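Local coordinates for protein phosphodiesterase (Candida albicans, PDB 6CPU) that is a phosphodiesterase of the HD-domain clan, a largely helical metalloprotein that holds a zinc ion and a magnesium ion close together in one site, at residues 228-233 with 278-283; 197-202 with 259-264; 235-240 with 285-290; 348-353 with 460-465. All coordinates share one frame; numbering follows the deposited sequence.

In the fold
From the N terminus, the first contact to open is interaction 2, at the loop 197-202. Before it closes on helix 253-264, helix 227-242 has opened interactions 1 and 3, so interaction 2 crosses both. Helix 276-292 then answers helix 227-242 twice, closing interaction 1 at 278-283 and interaction 3 at 285-290. These two also cross, because they repeat one helix pairing in the same order, and their centres lie about 10 Å apart. Interaction 4 follows in series: it closes a long, mostly helical loop between 348-353 and 460-465. Interactions 1 and 4 share the zinc ion, while Asp228 joins interaction 1 to interaction 2 by a salt bridge to Arg264.

Interaction 1. Residues 228-233 with 278-283; sequences DDLVYC and HAVDVL. With ZN (zinc ion), chain B.
Leu230 and Val280 meet where helix 227-242 lies against helix 276-292, and their backbones come close, with Leu230 CA 6.8 Å from Val280 CA. The leucine can be followed outward. Its CB faces the valine from 4.2 Å, nearest to Val280 CG2. Beyond CG, the branch CD2 makes the main contact, 3.7 Å from Val280 CG1 and 4.0 Å from Val280 CB, so that the two side chains pass each other obliquely. Val280 offers both methyls: CG1 is anti to its backbone N (chi1 177°) and meets the leucine branch, whereas CG2 settles beside the leucine's CB. Each methyl also lies 4.1 Å from Leu230 O, a loose approach to the neighbouring backbone. One helical turn further on, Cys233 adds its CB, 4.2 Å from Val280 CG1. Val234 and Leu283 continue the apolar seam between the same helices. Two residues before Val280, His278 turns elsewhere and binds the zinc ion through NE2 at 2.2 Å; His349, Asp350 and Asp462 bind the same ion. One short length of helix thus serves both a hydrophobic interface and a metal site. Across the interface the chemistry is apolar and buried, which implies that in this part of the helix pair shape and exclusion of water, with no directional bond between the segments, probably keep the metal-bearing helix against its neighbour.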
# COMPACT_ATOMS: atom_id res chain seq x y z
N ASP A 228 8.18 -4.15 -8.59
CA ASP A 228 8.00 -3.67 -9.96
C ASP A 228 6.86 -4.38 -10.69
O ASP A 228 5.99 -3.73 -11.29
CB ASP A 228 9.29 -3.80 -10.79
CG ASP A 228 10.36 -2.75 -10.44
OD1 ASP A 228 10.08 -1.75 -9.73
OD2 ASP A 228 11.50 -2.90 -10.93
N ASP A 229 6.83 -5.72 -10.62
CA ASP A 229 5.71 -6.49 -11.17
C ASP A 229 4.39 -5.98 -10.60
O ASP A 229 3.39 -5.87 -11.30
CB ASP A 229 5.79 -7.97 -10.78
CG ASP A 229 6.93 -8.74 -11.42
OD1 ASP A 229 7.35 -8.45 -12.57
OD2 ASP A 229 7.38 -9.71 -10.74
N LEU A 230 4.39 -5.71 -9.29
CA LEU A 230 3.17 -5.31 -8.60
C LEU A 230 2.61 -3.98 -9.10
O LEU A 230 1.40 -3.79 -9.19
CB LEU A 230 3.40 -5.28 -7.09
CG LEU A 230 3.55 -6.69 -6.48
CD1 LEU A 230 4.27 -6.64 -5.13
CD2 LEU A 230 2.20 -7.41 -6.37
N VAL A 231 3.51 -3.06 -9.46
CA VAL A 231 3.10 -1.80 -10.08
C VAL A 231 2.30 -2.09 -11.35
O VAL A 231 1.21 -1.52 -11.58
CB VAL A 231 4.32 -0.92 -10.42
CG1 VAL A 231 3.95 0.25 -11.35
CG2 VAL A 231 4.95 -0.39 -9.14
N TYR A 232 2.83 -2.98 -12.18
CA TYR A 232 2.14 -3.31 -13.43
C TYR A 232 0.81 -4.01 -13.18
O TYR A 232 -0.16 -3.75 -13.89
CB TYR A 232 3.00 -4.15 -14.36
CG TYR A 232 2.46 -4.14 -15.77
CD1 TYR A 232 1.69 -5.20 -16.25
CD2 TYR A 232 2.70 -3.07 -16.61
CE1 TYR A 232 1.18 -5.19 -17.55
CE2 TYR A 232 2.21 -3.05 -17.91
CZ TYR A 232 1.44 -4.11 -18.37
OH TYR A 232 0.94 -4.09 -19.67
N CYS A 233 0.75 -4.89 -12.19
CA CYS A 233 -0.51 -5.50 -11.78
C CYS A 233 -1.58 -4.47 -11.43
O CYS A 233 -2.74 -4.60 -11.84
CB CYS A 233 -0.32 -6.45 -10.60
SG CYS A 233 0.64 -7.95 -10.99
N HIS A 278 0.79 -6.16 0.04
CA HIS A 278 -0.51 -6.34 0.72
C HIS A 278 -1.59 -5.50 0.07
O HIS A 278 -2.70 -5.97 -0.16
CB HIS A 278 -0.41 -6.04 2.23
CG HIS A 278 -1.74 -5.95 2.93
ND1 HIS A 278 -2.61 -7.02 3.03
CD2 HIS A 278 -2.34 -4.92 3.58
CE1 HIS A 278 -3.69 -6.64 3.70
NE2 HIS A 278 -3.55 -5.37 4.05
N ALA A 279 -1.28 -4.23 -0.21
CA ALA A 279 -2.23 -3.35 -0.86
C ALA A 279 -2.70 -3.92 -2.20
O ALA A 279 -3.91 -3.90 -2.52
CB ALA A 279 -1.62 -1.96 -1.06
N VAL A 280 -1.74 -4.40 -2.99
CA VAL A 280 -2.04 -4.92 -4.31
C VAL A 280 -2.82 -6.25 -4.19
O VAL A 280 -3.75 -6.49 -4.95
CB VAL A 280 -0.76 -5.08 -5.16
CG1 VAL A 280 -1.10 -5.70 -6.51
CG2 VAL A 280 -0.09 -3.71 -5.36
N ASP A 281 -2.47 -7.06 -3.21
CA ASP A 281 -3.24 -8.26 -2.89
C ASP A 281 -4.70 -7.95 -2.57
O ASP A 281 -5.62 -8.58 -3.11
CB ASP A 281 -2.60 -8.98 -1.73
CG ASP A 281 -3.25 -10.30 -1.44
OD1 ASP A 281 -3.22 -11.18 -2.34
OD2 ASP A 281 -3.77 -10.46 -0.32
N VAL A 282 -4.93 -6.97 -1.69
CA VAL A 282 -6.29 -6.55 -1.33
C VAL A 282 -7.05 -5.98 -2.52
O VAL A 282 -8.25 -6.25 -2.73
CB VAL A 282 -6.28 -5.54 -0.13
CG1 VAL A 282 -7.66 -4.96 0.11
CG2 VAL A 282 -5.77 -6.22 1.13
N LEU A 283 -6.36 -5.20 -3.34
CA LEU A 283 -6.94 -4.68 -4.57
C LEU A 283 -7.38 -5.84 -5.49
O LEU A 283 -8.48 -5.84 -6.05
CB LEU A 283 -5.92 -3.79 -5.30
CG LEU A 283 -6.18 -3.43 -6.76
CD1 LEU A 283 -7.44 -2.59 -6.88
CD2 LEU A 283 -5.00 -2.69 -7.36
ZN ZN B . -4.88 -4.01 5.11
O HOH W 1 -4.16 -5.16 6.86
O HOH W 2 -6.07 -2.93 6.57

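Interaction 2. Residues 197-202 with 259-264; sequences IELLQD and FIFIVR
Phe261 drives the outer end of its ring between Leu199 and Leu200, touching both chiefly through CZ. From the first leucine it is the root of the side chain that makes contact: Leu199 CB lies 3.7 Å from Phe261 CZ and 4.0 Å from Phe261 CE2. From the second it is a branch end, Leu200 CD2, at 3.8 Å from Phe261 CZ and 4.1 Å from Phe261 CE1. With CG anti to its carbonyl carbon (chi1 -55°), Leu200 swings that methyl toward the phenyl ring and crosses it at a slant. The arrangement is a loop-on-helix packing within an all-helical region: the link between helices 177-193 and 205-216, which includes a short 3-10 segment ending at Leu199, rests on the final turns of helix 253-264, and Phe196 also meets the phenylalanine ring. Beside the apolar patch runs a polar bridge. Water 3 lies in the plane of the Arg264 guanidinium at its edge, 3.0 Å from Arg264 NH2, and is also hydrogen-bonded to the backbone at 2.8 Å from Leu199 O. The guanidinium has further partners that fix its orientation, among them a salt bridge from NH1 to Asp228 and a hydrogen bond from NH2 to the carbonyl of Phe33.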
# COMPACT_ATOMS: atom_id res chain seq x y z
N ILE A 197 7.42 3.26 -17.50
CA ILE A 197 7.60 1.84 -17.83
C ILE A 197 9.07 1.43 -17.84
O ILE A 197 9.40 0.29 -17.51
CB ILE A 197 6.93 1.48 -19.19
CG1 ILE A 197 6.80 -0.04 -19.36
CG2 ILE A 197 7.71 2.08 -20.35
CD1 ILE A 197 5.60 -0.65 -18.66
N GLU A 198 9.96 2.37 -18.19
CA GLU A 198 11.39 2.10 -18.21
C GLU A 198 11.99 1.96 -16.82
O GLU A 198 13.11 1.50 -16.70
CB GLU A 198 12.15 3.19 -18.97
CG GLU A 198 11.95 3.14 -20.47
CD GLU A 198 12.59 4.33 -21.17
OE1 GLU A 198 13.70 4.74 -20.77
OE2 GLU A 198 11.97 4.87 -22.11
N LEU A 199 11.26 2.37 -15.79
CA LEU A 199 11.73 2.26 -14.41
C LEU A 199 11.40 0.90 -13.79
O LEU A 199 11.78 0.64 -12.65
CB LEU A 199 11.16 3.40 -13.55
CG LEU A 199 11.51 4.82 -14.00
CD1 LEU A 199 11.04 5.86 -13.01
CD2 LEU A 199 13.01 4.97 -14.23
N LEU A 200 10.70 0.04 -14.53
CA LEU A 200 10.48 -1.34 -14.11
C LEU A 200 11.62 -2.20 -14.64
O LEU A 200 12.12 -1.97 -15.73
CB LEU A 200 9.15 -1.86 -14.65
CG LEU A 200 7.90 -1.05 -14.30
CD1 LEU A 200 6.68 -1.69 -14.93
CD2 LEU A 200 7.72 -0.90 -12.79
N GLN A 201 12.01 -3.22 -13.87
CA GLN A 201 13.13 -4.07 -14.27
C GLN A 201 12.83 -4.97 -15.47
O GLN A 201 13.68 -5.15 -16.34
CB GLN A 201 13.61 -4.92 -13.11
CG GLN A 201 15.04 -5.41 -13.31
CD GLN A 201 15.56 -6.18 -12.11
OE1 GLN A 201 14.80 -6.85 -11.41
NE2 GLN A 201 16.86 -6.09 -11.88
N ASP A 202 11.63 -5.54 -15.51
CA ASP A 202 11.24 -6.44 -16.60
C ASP A 202 9.84 -6.09 -17.12
O ASP A 202 8.83 -6.54 -16.57
CB ASP A 202 11.28 -7.88 -16.11
CG ASP A 202 11.03 -8.91 -17.20
OD1 ASP A 202 10.89 -8.55 -18.39
OD2 ASP A 202 10.97 -10.10 -16.84
N PHE A 259 1.08 7.65 -11.21
CA PHE A 259 0.20 7.57 -10.05
C PHE A 259 0.55 6.37 -9.18
O PHE A 259 0.64 6.48 -7.96
CB PHE A 259 -1.25 7.54 -10.53
CG PHE A 259 -2.24 7.03 -9.52
CD1 PHE A 259 -2.48 7.72 -8.34
CD2 PHE A 259 -2.97 5.87 -9.76
CE1 PHE A 259 -3.41 7.26 -7.43
CE2 PHE A 259 -3.90 5.41 -8.85
CZ PHE A 259 -4.12 6.11 -7.68
N ILE A 260 0.75 5.22 -9.81
CA ILE A 260 1.02 3.99 -9.06
C ILE A 260 2.39 4.02 -8.39
O ILE A 260 2.56 3.50 -7.28
CB ILE A 260 0.87 2.74 -9.95
CG1 ILE A 260 -0.58 2.66 -10.45
CG2 ILE A 260 1.22 1.47 -9.18
CD1 ILE A 260 -0.71 1.90 -11.74
N PHE A 261 3.38 4.63 -9.05
CA PHE A 261 4.70 4.81 -8.41
C PHE A 261 4.58 5.66 -7.15
O PHE A 261 5.20 5.35 -6.12
CB PHE A 261 5.71 5.45 -9.36
CG PHE A 261 6.53 4.48 -10.14
CD1 PHE A 261 6.03 3.86 -11.26
CD2 PHE A 261 7.84 4.22 -9.76
CE1 PHE A 261 6.79 2.97 -11.99
CE2 PHE A 261 8.62 3.33 -10.48
CZ PHE A 261 8.09 2.69 -11.60
N ILE A 262 3.78 6.72 -7.23
CA ILE A 262 3.51 7.60 -6.10
C ILE A 262 2.85 6.83 -4.96
O ILE A 262 3.24 6.99 -3.82
CB ILE A 262 2.56 8.77 -6.49
CG1 ILE A 262 3.20 9.80 -7.43
CG2 ILE A 262 1.98 9.45 -5.26
CD1 ILE A 262 4.68 9.77 -7.58
N VAL A 263 1.87 5.97 -5.29
CA VAL A 263 1.22 5.13 -4.28
C VAL A 263 2.23 4.17 -3.64
O VAL A 263 2.30 4.06 -2.41
CB VAL A 263 0.05 4.30 -4.87
CG1 VAL A 263 -0.45 3.27 -3.87
CG2 VAL A 263 -1.10 5.21 -5.29
N ARG A 264 3.00 3.48 -4.47
CA ARG A 264 4.02 2.53 -3.95
C ARG A 264 4.97 3.24 -2.97
O ARG A 264 5.30 2.70 -1.91
CB ARG A 264 4.80 1.88 -5.09
CG ARG A 264 5.83 0.88 -4.63
CD ARG A 264 6.53 0.24 -5.80
NE ARG A 264 7.59 1.09 -6.35
CZ ARG A 264 8.44 0.73 -7.31
NH1 ARG A 264 8.33 -0.46 -7.88
NH2 ARG A 264 9.40 1.55 -7.70
O HOH W 3 11.18 0.67 -9.90

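Interaction 3. Residues 235-240 with 285-290; sequences YLMIDY and ACFHFL
Phe287 and Tyr240 both carry their rings anti to the backbone N (chi1 near -166° in each), which sends the two rings out from their helices to meet in the interface. In Met237, chi1 and an extended chi2 (-178°) lay CG and SD along the Phe287 ring, while the bend at chi3 carries only the terminal CE away, toward Val280 and Leu283. The phenylalanine is the centre of the contact. Over one of its faces sits Met237 CG, 3.6 Å from the Phe287 ring centroid, a well-centred CH-pi approach. The sulfur comes in less squarely: Met237 SD is 4.2 Å from the same Phe287 centroid and leans toward the root of the ring, 3.7 Å from Phe287 CG. At the far end of the phenyl group, Phe287 CZ reaches Tyr240 CD2 at 3.6 Å, close to the plane of its own ring. The two aromatic planes stand 68° apart, an oblique pairing. The backbone takes part as well, with Met237 O 3.5 Å from Phe287 CE1. The tyrosine's polar end is anchored separately, its hydroxyl bonded to the carbonyl of Pro297, and Phe299 meets its ring edge-to-face. Phe287 thus fills the interface between helices 227-242 and 276-292: its pairing with Met237 is a Met-aromatic contact, and the whole is helix-helix packing in the protein's helical core.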
# COMPACT_ATOMS: atom_id res chain seq x y z
N TYR A 235 -1.69 -1.41 -12.56
CA TYR A 235 -2.05 -0.78 -13.82
C TYR A 235 -3.09 -1.62 -14.58
O TYR A 235 -4.09 -1.10 -15.04
CB TYR A 235 -0.80 -0.53 -14.69
CG TYR A 235 -1.11 -0.39 -16.15
CD1 TYR A 235 -1.78 0.72 -16.64
CD2 TYR A 235 -0.80 -1.41 -17.05
CE1 TYR A 235 -2.09 0.83 -18.00
CE2 TYR A 235 -1.10 -1.31 -18.40
CZ TYR A 235 -1.76 -0.19 -18.87
OH TYR A 235 -2.06 -0.11 -20.22
N LEU A 236 -2.86 -2.93 -14.67
CA LEU A 236 -3.79 -3.83 -15.35
C LEU A 236 -5.20 -3.72 -14.77
O LEU A 236 -6.19 -3.58 -15.51
CB LEU A 236 -3.31 -5.28 -15.26
CG LEU A 236 -2.08 -5.60 -16.09
CD1 LEU A 236 -1.57 -6.99 -15.75
CD2 LEU A 236 -2.36 -5.46 -17.58
N MET A 237 -5.30 -3.74 -13.45
CA MET A 237 -6.59 -3.71 -12.78
C MET A 237 -7.31 -2.38 -12.83
O MET A 237 -8.51 -2.32 -13.12
CB MET A 237 -6.43 -4.19 -11.35
CG MET A 237 -6.14 -5.67 -11.30
SD MET A 237 -5.99 -6.32 -9.64
CE MET A 237 -4.30 -5.91 -9.23
N ILE A 238 -6.58 -1.29 -12.59
CA ILE A 238 -7.20 0.03 -12.61
C ILE A 238 -7.53 0.49 -14.03
O ILE A 238 -8.60 1.06 -14.25
CB ILE A 238 -6.32 1.08 -11.88
CG1 ILE A 238 -6.11 0.67 -10.42
CG2 ILE A 238 -6.95 2.45 -11.97
CD1 ILE A 238 -7.34 0.72 -9.54
N ASP A 239 -6.64 0.27 -14.99
CA ASP A 239 -6.92 0.62 -16.38
C ASP A 239 -8.20 -0.08 -16.85
O ASP A 239 -9.06 0.54 -17.47
CB ASP A 239 -5.74 0.27 -17.29
CG ASP A 239 -5.89 0.81 -18.71
OD1 ASP A 239 -6.54 1.84 -18.92
OD2 ASP A 239 -5.33 0.19 -19.64
N TYR A 240 -8.32 -1.36 -16.50
CA TYR A 240 -9.46 -2.20 -16.87
C TYR A 240 -10.78 -1.65 -16.31
O TYR A 240 -11.79 -1.61 -17.01
CB TYR A 240 -9.23 -3.63 -16.37
CG TYR A 240 -10.16 -4.68 -16.94
CD1 TYR A 240 -10.03 -5.12 -18.25
CD2 TYR A 240 -11.15 -5.27 -16.14
CE1 TYR A 240 -10.87 -6.10 -18.77
CE2 TYR A 240 -11.99 -6.26 -16.66
CZ TYR A 240 -11.84 -6.67 -17.97
OH TYR A 240 -12.68 -7.64 -18.48
N ALA A 285 -8.01 -8.99 -4.67
CA ALA A 285 -9.19 -9.65 -4.07
C ALA A 285 -10.46 -8.91 -4.43
O ALA A 285 -11.41 -9.52 -4.93
CB ALA A 285 -9.04 -9.76 -2.56
N CYS A 286 -10.47 -7.60 -4.19
CA CYS A 286 -11.61 -6.76 -4.60
C CYS A 286 -11.91 -6.94 -6.08
O CYS A 286 -13.08 -7.05 -6.48
CB CYS A 286 -11.34 -5.28 -4.33
SG CYS A 286 -11.71 -4.75 -2.66
N PHE A 287 -10.86 -6.92 -6.88
CA PHE A 287 -10.98 -7.07 -8.33
C PHE A 287 -11.73 -8.37 -8.68
O PHE A 287 -12.67 -8.35 -9.46
CB PHE A 287 -9.59 -7.05 -8.95
CG PHE A 287 -9.58 -6.86 -10.44
CD1 PHE A 287 -9.99 -5.66 -10.99
CD2 PHE A 287 -9.14 -7.86 -11.28
CE1 PHE A 287 -9.97 -5.46 -12.36
CE2 PHE A 287 -9.12 -7.67 -12.66
CZ PHE A 287 -9.54 -6.47 -13.20
N HIS A 288 -11.32 -9.48 -8.07
CA HIS A 288 -12.02 -10.76 -8.30
C HIS A 288 -13.47 -10.75 -7.79
O HIS A 288 -14.37 -11.19 -8.52
CB HIS A 288 -11.24 -11.93 -7.71
CG HIS A 288 -10.25 -12.52 -8.66
ND1 HIS A 288 -10.34 -13.82 -9.12
CD2 HIS A 288 -9.15 -11.99 -9.24
CE1 HIS A 288 -9.33 -14.06 -9.95
NE2 HIS A 288 -8.59 -12.97 -10.03
N PHE A 289 -13.69 -10.22 -6.58
CA PHE A 289 -15.06 -10.07 -6.07
C PHE A 289 -15.94 -9.35 -7.07
O PHE A 289 -17.04 -9.81 -7.41
CB PHE A 289 -15.11 -9.32 -4.72
CG PHE A 289 -14.42 -10.02 -3.58
CD1 PHE A 289 -14.11 -11.37 -3.62
CD2 PHE A 289 -14.10 -9.31 -2.42
CE1 PHE A 289 -13.49 -12.00 -2.55
CE2 PHE A 289 -13.48 -9.93 -1.35
CZ PHE A 289 -13.17 -11.27 -1.41
N LEU A 290 -15.47 -8.21 -7.56
CA LEU A 290 -16.23 -7.38 -8.48
C LEU A 290 -16.51 -8.07 -9.83
O LEU A 290 -17.58 -7.86 -10.41
CB LEU A 290 -15.52 -6.05 -8.70
CG LEU A 290 -15.53 -5.13 -7.47
CD1 LEU A 290 -14.37 -4.13 -7.51
CD2 LEU A 290 -16.86 -4.40 -7.35

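Interaction 4. Residues 348-353 with 460-465; sequences GHDVGH and CADISN. With ZN (zinc ion), chain B; MG (magnesium ion), chain C.
His349 and Asp462 are drawn together by a shared zinc ion: His349 NE2 and Asp462 OD1 lie 2.8 Å apart, not as a hydrogen bond but as two ligands of one metal. The histidine nitrogen, His349 NE2, binds zinc at 2.2 Å. Asp462 OD1 binds it at 2.1 Å. The imidazole and carboxylate planes stand 75° apart. The histidine ring is held from behind as well, its ND1 bonded to the carbonyl of Ala346, and Asp350 CB sits over one of its faces. Adjacent His349 and Asp350 form the His-Asp pair for which the HD clan is named, placed on the type I turn from Gly348 to Val351; His278 supplies another zinc ligand. Asp350 then spans the metals, OD2 on zinc at 2.1 Å and OD1 on magnesium at 2.2 Å. Zinc has four protein ligands and two waters, 1 and 2. The magnesium side is wetter, with Asp350 OD1 joined by waters 2, 4, 5 and 6 around that ion. Water 2 belongs to both sides: it binds both metals and lies in the plane of the His349 ring at its edge. While Asp462 OD1 holds the zinc, Asp462 OD2 accepts a hydrogen bond from water 2 at 2.7 Å.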
# COMPACT_ATOMS: atom_id res chain seq x y z
N GLY A 348 -5.30 2.17 -1.73
CA GLY A 348 -4.79 3.14 -0.75
C GLY A 348 -5.09 2.82 0.70
O GLY A 348 -4.75 3.60 1.60
N HIS A 349 -5.71 1.67 0.97
CA HIS A 349 -6.33 1.46 2.28
C HIS A 349 -5.35 1.35 3.46
O HIS A 349 -5.77 1.54 4.61
CB HIS A 349 -7.28 0.25 2.27
CG HIS A 349 -6.60 -1.04 2.59
ND1 HIS A 349 -5.84 -1.73 1.68
CD2 HIS A 349 -6.54 -1.75 3.74
CE1 HIS A 349 -5.33 -2.81 2.25
NE2 HIS A 349 -5.75 -2.85 3.51
N ASP A 350 -4.08 1.05 3.20
CA ASP A 350 -3.06 0.98 4.25
C ASP A 350 -1.91 1.97 4.01
O ASP A 350 -0.83 1.76 4.54
CB ASP A 350 -2.52 -0.47 4.36
CG ASP A 350 -3.35 -1.36 5.29
OD1 ASP A 350 -3.97 -0.82 6.22
OD2 ASP A 350 -3.35 -2.61 5.12
N VAL A 351 -2.11 3.02 3.21
CA VAL A 351 -0.99 3.93 2.91
C VAL A 351 -0.30 4.44 4.17
O VAL A 351 -0.94 4.86 5.13
CB VAL A 351 -1.36 5.13 2.00
CG1 VAL A 351 -1.67 4.69 0.58
CG2 VAL A 351 -2.49 5.95 2.58
N GLY A 352 1.02 4.37 4.17
CA GLY A 352 1.82 4.95 5.25
C GLY A 352 1.87 4.07 6.48
O GLY A 352 2.34 4.49 7.50
N HIS A 353 1.39 2.84 6.37
CA HIS A 353 1.28 1.96 7.54
C HIS A 353 2.68 1.75 8.11
O HIS A 353 3.57 1.42 7.36
CB HIS A 353 0.63 0.63 7.13
CG HIS A 353 0.14 -0.21 8.26
ND1 HIS A 353 0.98 -0.76 9.19
CD2 HIS A 353 -1.10 -0.66 8.57
CE1 HIS A 353 0.29 -1.49 10.05
NE2 HIS A 353 -0.98 -1.44 9.70
N CYS A 460 -13.76 -7.79 3.41
CA CYS A 460 -13.50 -9.18 3.01
C CYS A 460 -12.14 -9.27 2.32
O CYS A 460 -11.32 -10.14 2.63
CB CYS A 460 -14.62 -9.68 2.10
SG CYS A 460 -16.15 -10.11 2.99
N ALA A 461 -11.88 -8.34 1.40
CA ALA A 461 -10.59 -8.28 0.69
C ALA A 461 -9.42 -8.12 1.66
O ALA A 461 -8.41 -8.82 1.54
CB ALA A 461 -10.60 -7.15 -0.32
N ASP A 462 -9.56 -7.21 2.62
CA ASP A 462 -8.48 -6.96 3.57
C ASP A 462 -8.12 -8.19 4.41
O ASP A 462 -6.95 -8.38 4.76
CB ASP A 462 -8.85 -5.79 4.48
CG ASP A 462 -7.67 -5.27 5.29
OD1 ASP A 462 -6.50 -5.26 4.80
OD2 ASP A 462 -7.94 -4.86 6.43
N ILE A 463 -9.10 -9.03 4.74
CA ILE A 463 -8.83 -10.24 5.54
C ILE A 463 -8.93 -11.52 4.70
O ILE A 463 -9.26 -12.59 5.21
CB ILE A 463 -9.74 -10.34 6.80
CG1 ILE A 463 -11.22 -10.48 6.43
CG2 ILE A 463 -9.55 -9.12 7.69
CD1 ILE A 463 -12.05 -11.09 7.55
N SER A 464 -8.59 -11.41 3.41
CA SER A 464 -8.80 -12.51 2.46
C SER A 464 -7.71 -13.57 2.48
O SER A 464 -7.83 -14.57 1.76
CB SER A 464 -8.97 -11.95 1.05
OG SER A 464 -7.77 -11.35 0.59
N ASN A 465 -6.65 -13.39 3.27
CA ASN A 465 -5.56 -14.35 3.31
C ASN A 465 -6.04 -15.77 3.60
O ASN A 465 -5.56 -16.72 2.99
CB ASN A 465 -4.53 -13.97 4.36
CG ASN A 465 -3.70 -12.76 3.97
OD1 ASN A 465 -3.83 -12.19 2.88
ND2 ASN A 465 -2.83 -12.36 4.87
ZN ZN B . -4.88 -4.01 5.11
MG MG C . -5.37 -1.43 7.75
O HOH W 2 -6.07 -2.93 6.57
O HOH W 1 -4.16 -5.16 6.86
O HOH W 4 -7.01 -1.88 9.12
O HOH W 5 -4.47 -0.10 9.24
O HOH W 6 -4.17 -2.76 8.64